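Local coordinates for protein tRNA-splicing ligase RtcB (Thermus thermophilus, PDB 2EPG) that probably joins RNA ends bearing a 2',3'-cyclic phosphate or 3'-phosphate to 5'-hydroxyl ends, using GTP and manganese, at residues Y221-Y226 / R478-I483; H117-D122 / G235-Q240; R112-H117 / L331-D336; L124-E129 / V322-R327. All blocks are in the same frame, centred on the assembly; numbering follows the deposited sequence.

Contact 1 (Y221-Y226 / R478-I483)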
# COMPACT_ATOMS: atom_id res chain seq x y z
N TYR A 221 -16.25 -5.59 10.79
CA TYR A 221 -17.56 -5.03 10.52
C TYR A 221 -17.40 -3.51 10.57
O TYR A 221 -16.53 -2.99 11.27
CB TYR A 221 -18.62 -5.53 11.52
CG TYR A 221 -18.45 -5.11 12.96
CD1 TYR A 221 -17.70 -5.88 13.86
CD2 TYR A 221 -19.07 -3.96 13.44
CE1 TYR A 221 -17.57 -5.51 15.19
CE2 TYR A 221 -18.95 -3.58 14.77
CZ TYR A 221 -18.20 -4.36 15.64
OH TYR A 221 -18.08 -3.97 16.95
N VAL A 222 -18.21 -2.81 9.79
CA VAL A 222 -18.15 -1.36 9.77
C VAL A 222 -18.83 -0.90 11.06
O VAL A 222 -20.00 -1.21 11.27
CB VAL A 222 -18.92 -0.82 8.54
CG1 VAL A 222 -18.93 0.69 8.54
CG2 VAL A 222 -18.30 -1.35 7.26
N ASP A 223 -18.12 -0.19 11.94
CA ASP A 223 -18.78 0.25 13.16
C ASP A 223 -19.11 1.74 13.18
O ASP A 223 -19.79 2.22 14.08
CB ASP A 223 -17.98 -0.15 14.42
CG ASP A 223 -16.92 0.85 14.80
OD1 ASP A 223 -16.45 0.81 15.96
OD2 ASP A 223 -16.54 1.68 13.95
N GLU A 224 -18.65 2.47 12.16
CA GLU A 224 -18.93 3.89 12.09
C GLU A 224 -18.84 4.40 10.65
O GLU A 224 -17.95 4.00 9.89
CB GLU A 224 -17.95 4.65 12.99
CG GLU A 224 -18.48 5.98 13.51
CD GLU A 224 -17.93 6.33 14.89
OE1 GLU A 224 -16.74 6.70 14.98
OE2 GLU A 224 -18.69 6.22 15.88
N VAL A 225 -19.78 5.26 10.28
CA VAL A 225 -19.78 5.84 8.95
C VAL A 225 -19.70 7.36 9.11
O VAL A 225 -20.53 7.96 9.79
CB VAL A 225 -21.06 5.47 8.17
CG1 VAL A 225 -21.14 6.29 6.89
CG2 VAL A 225 -21.04 3.97 7.84
N TYR A 226 -18.69 7.97 8.49
CA TYR A 226 -18.45 9.41 8.58
C TYR A 226 -18.94 10.22 7.40
O TYR A 226 -19.35 11.37 7.56
CB TYR A 226 -16.96 9.68 8.78
CG TYR A 226 -16.36 8.92 9.92
CD1 TYR A 226 -15.49 7.85 9.68
CD2 TYR A 226 -16.67 9.23 11.24
CE1 TYR A 226 -14.95 7.11 10.72
CE2 TYR A 226 -16.14 8.50 12.29
CZ TYR A 226 -15.29 7.44 12.02
OH TYR A 226 -14.77 6.70 13.05
N ARG A 478 -15.01 3.43 9.56
CA ARG A 478 -14.09 2.77 10.47
C ARG A 478 -14.53 1.33 10.56
O ARG A 478 -15.73 1.04 10.58
CB ARG A 478 -14.10 3.40 11.87
CG ARG A 478 -13.05 2.77 12.78
CD ARG A 478 -12.96 3.48 14.12
NE ARG A 478 -14.14 3.24 14.95
CZ ARG A 478 -14.43 3.95 16.03
NH1 ARG A 478 -15.52 3.68 16.74
NH2 ARG A 478 -13.65 4.96 16.39
N LEU A 479 -13.54 0.44 10.62
CA LEU A 479 -13.75 -1.00 10.65
C LEU A 479 -13.17 -1.62 11.93
O LEU A 479 -12.03 -1.34 12.31
CB LEU A 479 -13.04 -1.63 9.44
CG LEU A 479 -13.55 -1.50 7.99
CD1 LEU A 479 -14.60 -0.43 7.85
CD2 LEU A 479 -12.35 -1.26 7.07
N ARG A 480 -13.95 -2.48 12.59
CA ARG A 480 -13.50 -3.15 13.80
C ARG A 480 -13.31 -4.64 13.49
O ARG A 480 -14.18 -5.28 12.89
CB ARG A 480 -14.53 -2.93 14.91
CG ARG A 480 -14.08 -3.45 16.27
CD ARG A 480 -14.88 -2.84 17.41
NE ARG A 480 -14.30 -3.23 18.68
CZ ARG A 480 -14.34 -4.47 19.17
NH1 ARG A 480 -13.78 -4.74 20.34
NH2 ARG A 480 -14.97 -5.43 18.50
N PRO A 481 -12.17 -5.22 13.89
CA PRO A 481 -11.90 -6.64 13.64
C PRO A 481 -12.66 -7.62 14.52
O PRO A 481 -12.95 -7.33 15.68
CB PRO A 481 -10.39 -6.74 13.86
CG PRO A 481 -10.17 -5.75 14.96
CD PRO A 481 -11.03 -4.57 14.57
N LEU A 482 -12.99 -8.78 13.95
CA LEU A 482 -13.69 -9.84 14.65
C LEU A 482 -12.83 -11.09 14.64
O LEU A 482 -12.77 -11.82 15.63
CB LEU A 482 -15.01 -10.18 13.94
CG LEU A 482 -16.16 -9.18 14.05
CD1 LEU A 482 -17.15 -9.44 12.94
CD2 LEU A 482 -16.81 -9.28 15.41
N ILE A 483 -12.19 -11.34 13.50
CA ILE A 483 -11.32 -12.50 13.31
C ILE A 483 -10.00 -12.08 12.69
O ILE A 483 -9.98 -11.36 11.70
CB ILE A 483 -11.93 -13.54 12.35
CG1 ILE A 483 -13.26 -14.06 12.88
CG2 ILE A 483 -10.95 -14.70 12.17
CD1 ILE A 483 -13.98 -14.95 11.87

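Contact 2 (H117-D122 / G235-Q240)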
# COMPACT_ATOMS: atom_id res chain seq x y z
N HIS A 117 -22.46 -8.56 1.60
CA HIS A 117 -23.88 -8.25 1.81
C HIS A 117 -24.29 -8.62 3.24
O HIS A 117 -25.39 -8.31 3.66
CB HIS A 117 -24.77 -9.05 0.86
CG HIS A 117 -24.75 -8.56 -0.55
ND1 HIS A 117 -25.06 -9.38 -1.62
CD2 HIS A 117 -24.48 -7.34 -1.07
CE1 HIS A 117 -24.99 -8.68 -2.74
NE2 HIS A 117 -24.64 -7.44 -2.43
N LEU A 118 -23.39 -9.28 3.97
CA LEU A 118 -23.69 -9.72 5.33
C LEU A 118 -23.53 -8.67 6.42
O LEU A 118 -22.73 -7.75 6.32
CB LEU A 118 -22.81 -10.93 5.68
CG LEU A 118 -23.05 -12.17 4.82
CD1 LEU A 118 -21.87 -13.13 4.89
CD2 LEU A 118 -24.33 -12.85 5.28
N THR A 119 -24.33 -8.81 7.46
CA THR A 119 -24.27 -7.88 8.57
C THR A 119 -23.69 -8.65 9.74
O THR A 119 -23.64 -9.89 9.72
CB THR A 119 -25.68 -7.35 8.92
OG1 THR A 119 -26.49 -8.43 9.41
CG2 THR A 119 -26.32 -6.77 7.67
N LEU A 120 -23.23 -7.93 10.75
CA LEU A 120 -22.65 -8.55 11.92
C LEU A 120 -23.54 -9.68 12.46
O LEU A 120 -23.07 -10.79 12.74
CB LEU A 120 -22.45 -7.49 13.00
CG LEU A 120 -21.18 -7.47 13.85
CD1 LEU A 120 -21.52 -6.82 15.18
CD2 LEU A 120 -20.61 -8.86 14.07
N GLU A 121 -24.84 -9.40 12.59
CA GLU A 121 -25.80 -10.37 13.11
C GLU A 121 -25.78 -11.70 12.35
O GLU A 121 -25.95 -12.76 12.95
CB GLU A 121 -27.22 -9.79 13.07
CG GLU A 121 -27.45 -8.56 13.96
CD GLU A 121 -26.86 -7.28 13.41
OE1 GLU A 121 -26.76 -7.15 12.17
OE2 GLU A 121 -26.50 -6.38 14.20
N ASP A 122 -25.56 -11.62 11.04
CA ASP A 122 -25.53 -12.81 10.19
C ASP A 122 -24.27 -13.62 10.36
O ASP A 122 -24.27 -14.84 10.17
CB ASP A 122 -25.62 -12.41 8.72
CG ASP A 122 -26.90 -11.67 8.39
OD1 ASP A 122 -26.88 -10.87 7.42
OD2 ASP A 122 -27.92 -11.90 9.08
N GLY A 235 -20.26 1.57 -1.36
CA GLY A 235 -21.03 0.40 -0.98
C GLY A 235 -20.77 -0.04 0.46
O GLY A 235 -20.72 -1.24 0.75
N LEU A 236 -20.59 0.93 1.35
CA LEU A 236 -20.34 0.64 2.76
C LEU A 236 -21.54 1.04 3.63
O LEU A 236 -22.22 2.02 3.34
CB LEU A 236 -19.11 1.42 3.25
CG LEU A 236 -17.72 0.92 2.86
CD1 LEU A 236 -16.65 1.93 3.28
CD2 LEU A 236 -17.49 -0.45 3.55
N PHE A 237 -21.82 0.26 4.67
CA PHE A 237 -22.90 0.57 5.60
C PHE A 237 -22.56 0.01 6.99
O PHE A 237 -21.86 -0.99 7.11
CB PHE A 237 -24.27 0.05 5.11
CG PHE A 237 -24.36 -1.45 5.00
CD1 PHE A 237 -24.83 -2.21 6.07
CD2 PHE A 237 -24.04 -2.09 3.81
CE1 PHE A 237 -24.97 -3.59 5.96
CE2 PHE A 237 -24.18 -3.48 3.69
CZ PHE A 237 -24.65 -4.23 4.76
N LYS A 238 -23.05 0.67 8.03
CA LYS A 238 -22.76 0.26 9.40
C LYS A 238 -23.29 -1.15 9.66
O LYS A 238 -24.39 -1.50 9.23
CB LYS A 238 -23.36 1.27 10.38
CG LYS A 238 -23.06 0.99 11.85
CD LYS A 238 -23.46 2.18 12.69
CE LYS A 238 -23.35 1.88 14.17
NZ LYS A 238 -23.67 3.09 14.96
N GLY A 239 -22.49 -1.95 10.35
CA GLY A 239 -22.88 -3.31 10.63
C GLY A 239 -22.46 -4.25 9.52
O GLY A 239 -22.51 -5.47 9.67
N GLN A 240 -22.04 -3.70 8.40
CA GLN A 240 -21.62 -4.52 7.27
C GLN A 240 -20.31 -5.28 7.53
O GLN A 240 -19.36 -4.75 8.11
CB GLN A 240 -21.48 -3.64 6.03
CG GLN A 240 -20.93 -4.36 4.82
CD GLN A 240 -20.55 -3.37 3.76
OE1 GLN A 240 -20.23 -2.22 4.07
NE2 GLN A 240 -20.58 -3.80 2.50

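Contact 3 (R112-H117 / L331-D336)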
# COMPACT_ATOMS: atom_id res chain seq x y z
N ARG A 112 -6.13 -5.09 0.44
CA ARG A 112 -7.33 -5.31 -0.35
C ARG A 112 -8.48 -5.37 0.65
O ARG A 112 -8.36 -6.03 1.71
CB ARG A 112 -7.28 -6.62 -1.13
CG ARG A 112 -8.65 -6.93 -1.76
CD ARG A 112 -8.66 -8.09 -2.75
NE ARG A 112 -7.86 -7.87 -3.96
CZ ARG A 112 -8.08 -8.50 -5.11
NH1 ARG A 112 -7.32 -8.28 -6.17
NH2 ARG A 112 -9.10 -9.33 -5.21
N LEU A 113 -9.58 -4.69 0.34
CA LEU A 113 -10.75 -4.73 1.20
C LEU A 113 -11.94 -5.30 0.43
O LEU A 113 -12.32 -4.77 -0.63
CB LEU A 113 -11.11 -3.34 1.73
CG LEU A 113 -12.31 -3.28 2.70
CD1 LEU A 113 -11.99 -4.03 4.00
CD2 LEU A 113 -12.64 -1.84 3.04
N LEU A 114 -12.50 -6.39 0.95
CA LEU A 114 -13.68 -7.00 0.35
C LEU A 114 -14.87 -6.48 1.18
O LEU A 114 -14.76 -6.34 2.40
CB LEU A 114 -13.61 -8.54 0.44
CG LEU A 114 -12.41 -9.28 -0.16
CD1 LEU A 114 -12.60 -10.79 -0.03
CD2 LEU A 114 -12.27 -8.89 -1.63
N ALA A 115 -15.98 -6.20 0.51
CA ALA A 115 -17.20 -5.72 1.17
C ALA A 115 -18.30 -6.72 0.85
O ALA A 115 -18.53 -7.04 -0.31
CB ALA A 115 -17.57 -4.34 0.64
N SER A 116 -19.01 -7.20 1.87
CA SER A 116 -20.06 -8.20 1.65
C SER A 116 -21.48 -7.69 1.88
O SER A 116 -21.68 -6.54 2.29
CB SER A 116 -19.84 -9.39 2.58
OG SER A 116 -20.24 -9.03 3.89
N HIS A 117 -22.46 -8.56 1.60
CA HIS A 117 -23.88 -8.25 1.81
C HIS A 117 -24.29 -8.62 3.24
O HIS A 117 -25.39 -8.31 3.66
CB HIS A 117 -24.77 -9.05 0.86
CG HIS A 117 -24.75 -8.56 -0.55
ND1 HIS A 117 -25.06 -9.38 -1.62
CD2 HIS A 117 -24.48 -7.34 -1.07
CE1 HIS A 117 -24.99 -8.68 -2.74
NE2 HIS A 117 -24.64 -7.44 -2.43
N LEU A 331 -19.25 -11.11 -1.59
CA LEU A 331 -17.95 -10.50 -1.33
C LEU A 331 -17.31 -9.84 -2.56
O LEU A 331 -16.71 -10.51 -3.40
CB LEU A 331 -17.00 -11.54 -0.74
CG LEU A 331 -17.21 -11.81 0.75
CD1 LEU A 331 -16.69 -13.20 1.13
CD2 LEU A 331 -16.51 -10.71 1.55
N ARG A 332 -17.45 -8.53 -2.67
CA ARG A 332 -16.88 -7.84 -3.82
C ARG A 332 -15.66 -7.06 -3.40
O ARG A 332 -15.51 -6.72 -2.22
CB ARG A 332 -17.90 -6.86 -4.42
CG ARG A 332 -19.23 -7.49 -4.79
CD ARG A 332 -20.13 -6.43 -5.42
NE ARG A 332 -21.53 -6.83 -5.46
CZ ARG A 332 -22.52 -6.02 -5.84
NH1 ARG A 332 -23.78 -6.46 -5.85
NH2 ARG A 332 -22.24 -4.77 -6.21
N VAL A 333 -14.78 -6.78 -4.36
CA VAL A 333 -13.60 -5.99 -4.09
C VAL A 333 -14.04 -4.52 -4.03
O VAL A 333 -14.53 -3.97 -5.03
CB VAL A 333 -12.55 -6.15 -5.21
CG1 VAL A 333 -11.36 -5.23 -4.95
CG2 VAL A 333 -12.08 -7.64 -5.28
N LEU A 334 -13.92 -3.89 -2.86
CA LEU A 334 -14.27 -2.49 -2.72
C LEU A 334 -13.10 -1.76 -3.38
O LEU A 334 -13.28 -0.93 -4.28
CB LEU A 334 -14.41 -2.13 -1.24
CG LEU A 334 -14.95 -0.72 -0.95
CD1 LEU A 334 -15.61 -0.72 0.42
CD2 LEU A 334 -13.81 0.30 -1.02
N TYR A 335 -11.89 -2.07 -2.93
CA TYR A 335 -10.68 -1.51 -3.55
C TYR A 335 -9.45 -2.33 -3.14
O TYR A 335 -9.51 -3.14 -2.22
CB TYR A 335 -10.46 -0.04 -3.17
CG TYR A 335 -9.68 0.70 -4.23
CD1 TYR A 335 -10.16 0.76 -5.54
CD2 TYR A 335 -8.48 1.33 -3.95
CE1 TYR A 335 -9.44 1.42 -6.54
CE2 TYR A 335 -7.77 2.00 -4.94
CZ TYR A 335 -8.26 2.03 -6.23
OH TYR A 335 -7.56 2.69 -7.22
N ASP A 336 -8.34 -2.10 -3.83
CA ASP A 336 -7.08 -2.77 -3.54
C ASP A 336 -5.98 -1.80 -3.97
O ASP A 336 -5.95 -1.37 -5.13
CB ASP A 336 -7.02 -4.11 -4.30
CG ASP A 336 -5.68 -4.83 -4.14
OD1 ASP A 336 -5.70 -6.06 -3.90
OD2 ASP A 336 -4.61 -4.20 -4.27
O HOH W 1 -4.69 -7.25 -6.12

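Contact 4 (L124-E129 / V322-R327)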
# COMPACT_ATOMS: atom_id res chain seq x y z
N LEU A 124 -21.76 -13.50 13.25
CA LEU A 124 -21.44 -13.92 14.59
C LEU A 124 -21.73 -15.39 14.93
O LEU A 124 -20.87 -16.08 15.46
CB LEU A 124 -22.13 -13.00 15.59
CG LEU A 124 -21.22 -12.24 16.56
CD1 LEU A 124 -19.96 -11.79 15.85
CD2 LEU A 124 -21.97 -11.04 17.13
N PRO A 125 -22.93 -15.88 14.61
CA PRO A 125 -23.18 -17.29 14.95
C PRO A 125 -22.31 -18.33 14.24
O PRO A 125 -22.28 -19.50 14.64
CB PRO A 125 -24.68 -17.45 14.67
CG PRO A 125 -24.98 -16.38 13.64
CD PRO A 125 -24.14 -15.22 14.09
N ARG A 126 -21.57 -17.92 13.20
CA ARG A 126 -20.70 -18.84 12.47
C ARG A 126 -19.24 -18.39 12.54
O ARG A 126 -18.39 -18.85 11.78
CB ARG A 126 -21.11 -18.94 11.01
CG ARG A 126 -22.60 -19.13 10.78
CD ARG A 126 -22.84 -19.59 9.36
NE ARG A 126 -24.14 -19.17 8.86
CZ ARG A 126 -24.60 -19.50 7.66
NH1 ARG A 126 -25.80 -19.08 7.27
NH2 ARG A 126 -23.87 -20.25 6.85
N GLN A 127 -18.98 -17.48 13.47
CA GLN A 127 -17.65 -16.91 13.66
C GLN A 127 -16.55 -17.96 13.79
O GLN A 127 -15.47 -17.84 13.19
CB GLN A 127 -17.69 -16.02 14.90
CG GLN A 127 -16.39 -15.38 15.25
CD GLN A 127 -16.52 -14.38 16.38
OE1 GLN A 127 -17.21 -14.63 17.38
NE2 GLN A 127 -15.86 -13.24 16.24
N LYS A 128 -16.82 -19.00 14.56
CA LYS A 128 -15.84 -20.06 14.77
C LYS A 128 -15.63 -20.85 13.48
O LYS A 128 -14.50 -21.04 13.05
CB LYS A 128 -16.31 -20.98 15.90
CG LYS A 128 -15.24 -21.89 16.48
CD LYS A 128 -15.14 -23.21 15.71
CE LYS A 128 -14.27 -24.21 16.48
NZ LYS A 128 -14.76 -24.33 17.88
N GLU A 129 -16.72 -21.30 12.86
CA GLU A 129 -16.62 -22.05 11.61
C GLU A 129 -15.80 -21.30 10.56
O GLU A 129 -14.95 -21.89 9.89
CB GLU A 129 -18.02 -22.33 11.03
CG GLU A 129 -18.93 -23.21 11.87
CD GLU A 129 -19.29 -22.57 13.20
OE1 GLU A 129 -19.55 -21.35 13.22
OE2 GLU A 129 -19.33 -23.29 14.21
N VAL A 322 -18.57 -22.55 4.94
CA VAL A 322 -19.33 -22.53 6.19
C VAL A 322 -20.81 -22.21 6.02
O VAL A 322 -21.51 -21.95 7.00
CB VAL A 322 -18.74 -21.54 7.21
CG1 VAL A 322 -17.32 -21.98 7.59
CG2 VAL A 322 -18.74 -20.14 6.63
N GLY A 323 -21.30 -22.21 4.78
CA GLY A 323 -22.71 -21.98 4.57
C GLY A 323 -23.20 -20.73 3.86
O GLY A 323 -24.37 -20.66 3.51
N PHE A 324 -22.33 -19.73 3.67
CA PHE A 324 -22.77 -18.52 3.00
C PHE A 324 -22.57 -18.70 1.50
O PHE A 324 -21.44 -18.78 1.03
CB PHE A 324 -21.97 -17.30 3.48
CG PHE A 324 -22.17 -16.99 4.93
CD1 PHE A 324 -21.20 -17.33 5.86
CD2 PHE A 324 -23.32 -16.34 5.36
CE1 PHE A 324 -21.37 -17.03 7.21
CE2 PHE A 324 -23.50 -16.03 6.70
CZ PHE A 324 -22.52 -16.37 7.63
N THR A 325 -23.68 -18.74 0.76
CA THR A 325 -23.61 -18.90 -0.69
C THR A 325 -23.09 -17.62 -1.32
O THR A 325 -23.05 -16.57 -0.68
CB THR A 325 -25.01 -19.18 -1.29
OG1 THR A 325 -25.87 -18.06 -1.01
CG2 THR A 325 -25.62 -20.45 -0.69
N PRO A 326 -22.68 -17.68 -2.60
CA PRO A 326 -22.17 -16.48 -3.27
C PRO A 326 -23.16 -15.33 -3.21
O PRO A 326 -22.77 -14.18 -3.08
CB PRO A 326 -21.92 -16.97 -4.69
CG PRO A 326 -21.44 -18.36 -4.46
CD PRO A 326 -22.46 -18.87 -3.44
N ARG A 327 -24.45 -15.64 -3.30
CA ARG A 327 -25.43 -14.56 -3.24
C ARG A 327 -25.66 -14.10 -1.81
O ARG A 327 -26.12 -12.99 -1.58
CB ARG A 327 -26.75 -14.96 -3.94
CG ARG A 327 -27.62 -15.99 -3.26
CD ARG A 327 -28.56 -16.65 -4.29
NE ARG A 327 -29.10 -15.68 -5.25
CZ ARG A 327 -29.77 -15.99 -6.37
NH1 ARG A 327 -30.21 -15.03 -7.17
NH2 ARG A 327 -29.99 -17.27 -6.69

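Contact 1 (Y221-Y226 / R478-I483)
Residues Tyr221–Val225 and Arg478–Pro481 run antiparallel as paired strands whose axes come within 4.6 Å, with Tyr221 and Arg480 as a hydrogen-bonded pair joined both ways. Val222 stands opposite Leu479 in a non-hydrogen-bonded pair, and from there the register slips by one residue, so that Glu224 rather than Asp223 pairs with Arg478. This beta bulge gathers Asp223 and Glu224 around one arginine, suited because its edge bonds one carboxylate while a face takes the other. Arg478 grips Asp223 side-on: NE donates to OD2 at 3.0 Å, on the syn lone pair, and NH1 reaches OD1 at 3.1 Å, although the two flat groups are turned 53° apart. A bend at chi3 (70°) turns the NE and NH1 edge of the guanidinium toward Asp223. Glu224 OE1 lies over one guanidinium face, 3.7 Å from NH1, a long and purely electrostatic bridge; the same oxygen accepts a 2.8 Å bond from Tyr226 OH. A methionine in place of Arg478 would probably leave the Asp223 carboxylate without its paired charge and free to turn. The aliphatic part of Arg480 lies beside Tyr221, its CB over the ring face in a CH-pi contact, while Leu482 CG meets the ring at its edge, 3.6 Å from Tyr221 CD1. On the other face, Val222 CG2 packs against Leu479 CD1, near Ser391 of the predicted GMP site.

Contact 2 (H117-D122 / G235-Q240)
Thr119 and Gln240 face each other as an antiparallel, non-hydrogen-bonded pair, their CA atoms 4.5 Å apart and their side chains diverging. The tight part is backbone: Gly239 O accepts a 2.8 Å hydrogen bond from Leu120 N, and Thr119 CA comes within 3.2 Å of the same oxygen. Gly239 belongs to the type II turn from Phe237 to Gln240, and its positive phi (89°) suits glycine, since a side chain would be jammed against the preceding carbonyl. Thr119 is the N-cap residue of the following short helix, its OG1 bonded to Glu121 OE1. With OG1 given to that bond, CG2 is left to meet the edge of the Phe237 ring, 3.9 Å from CE1. This side is looser: the ring touches the partner segment through few atoms, and His117 beyond it is solvent-exposed. Gln240, buried, suits a place needing both donor and acceptor: its NE2 bonds Gly235 O at 3.1 Å and also Ser116 O of strand 110-119, while its OE1 takes Phe237 N at 3.0 Å. The contact sits where helix 228-234 hands over to strand 240-247, which lies between strands 110-119 and 216-225, while Leu120 of helix 120-123 rests on Tyr221 and Leu482.

Contact 3 (R112-H117 / L331-D336)
Arg112 and Asp336 meet at one end of an antiparallel strand pair with a classic beta bulge, where Leu334 and Tyr335 both face Leu113. Their flat groups stand nearly perpendicular, at 83°, yet the bond between them is almost straight: Arg112 NE points, in its guanidinium plane, to the anti lone pair of Asp336 OD1, 2.8 Å away, at an N-H...O angle of 177°. The bend at chi3 of Arg112 (-64°) turns NH2 toward Val333, whose CG2 it approaches to 3.4 Å as the two chains cross at about a right angle. On this same face Leu114 CD2 slants across Val333 CG2, and Leu331 CD2 fits between Leu114 CB and Ser116 CB; branched aliphatic residues suit this layer beneath helix 288-321. Opposite, Leu334 lies alongside Leu113, pointing the same way, and its CD1 also touches Ala115 CB at 4.1 Å, where the small alanine accommodates the leucine. The charges are buried but well supplied, since Arg308 forms a salt bridge with Asp336 OD2 and Gln309 accepts from Arg112 NH1. A water completes the grip on the pair, accepting from Arg112 NH1 at 2.8 Å and donating to Asp336 OD1 at 2.7 Å.

Contact 4 (L124-E129 / V322-R327)
A Schellman motif that ends the long helix 288-321 provides one half of this surface contact, and the start of helix 127-137 provides the other, with Arg126 at the N-cap position reaching across. Gly323 is the C-prime residue of the motif; its positive phi (113°) suits glycine, and a side chain there would run into Arg126 NH2. As the helix unwinds, the carbonyl of Val322 is turned toward the arginine, and NH2 donates to Val322 O at 2.9 Å. The acceptor lies nearly in the guanidinium plane, although the N-H...O angle is a moderate 148°. The arginine reaches this carbonyl because its chain is extended from CG to NE. Beyond the glycine, Phe324 comes from the opposite direction and lays its ring flat under the guanidinium. The planes are only 14° apart and the centres 3.9 Å, a stacked cation-pi arrangement in which Arg126 CZ sits over the ring, offset toward its rim, and NE approaches Phe324 CZ to 3.5 Å. The planar, charged guanidinium thus uses its edge for the carbonyl and its face for the aromatic ring. An alanine in place of Arg126 would be likely to uncover the ring face of Phe324 on which the guanidinium lies and deprive the Val322 carbonyl of this donor. A smaller packing contact lies beside the bond: Val322, just past the helix, rests on the first turn of the other helix, its CG1 in apolar contact with Glu129 CB at 3.5 Å and close to Glu129 O, at 3.3 Å.

Overall arrangement
From the N terminus, the chain enters strand 110-119 and passes directly through one side of contacts 3, 2 and 4, with His117 shared by contacts 3 and 2. Strand 216-225 then opens contact 1. Contact 2 closes first, at 235-240; contact 4 closes at 322-327 and contact 3 at 331-336, so contacts 2 and 4 both fall within the span of contact 3 while crossing each other. Contact 1 closes last, near the C terminus, and crosses all three. Contact 3 joins strands 332-347 and 110-119, contact 2 110-119 and 240-247, contact 1 216-225 and 474-486; Val222, bonding Gly239 and Gln240, links contacts 1 and 2, and contact 4 ties helix 127-137 to the end of helix 288-321.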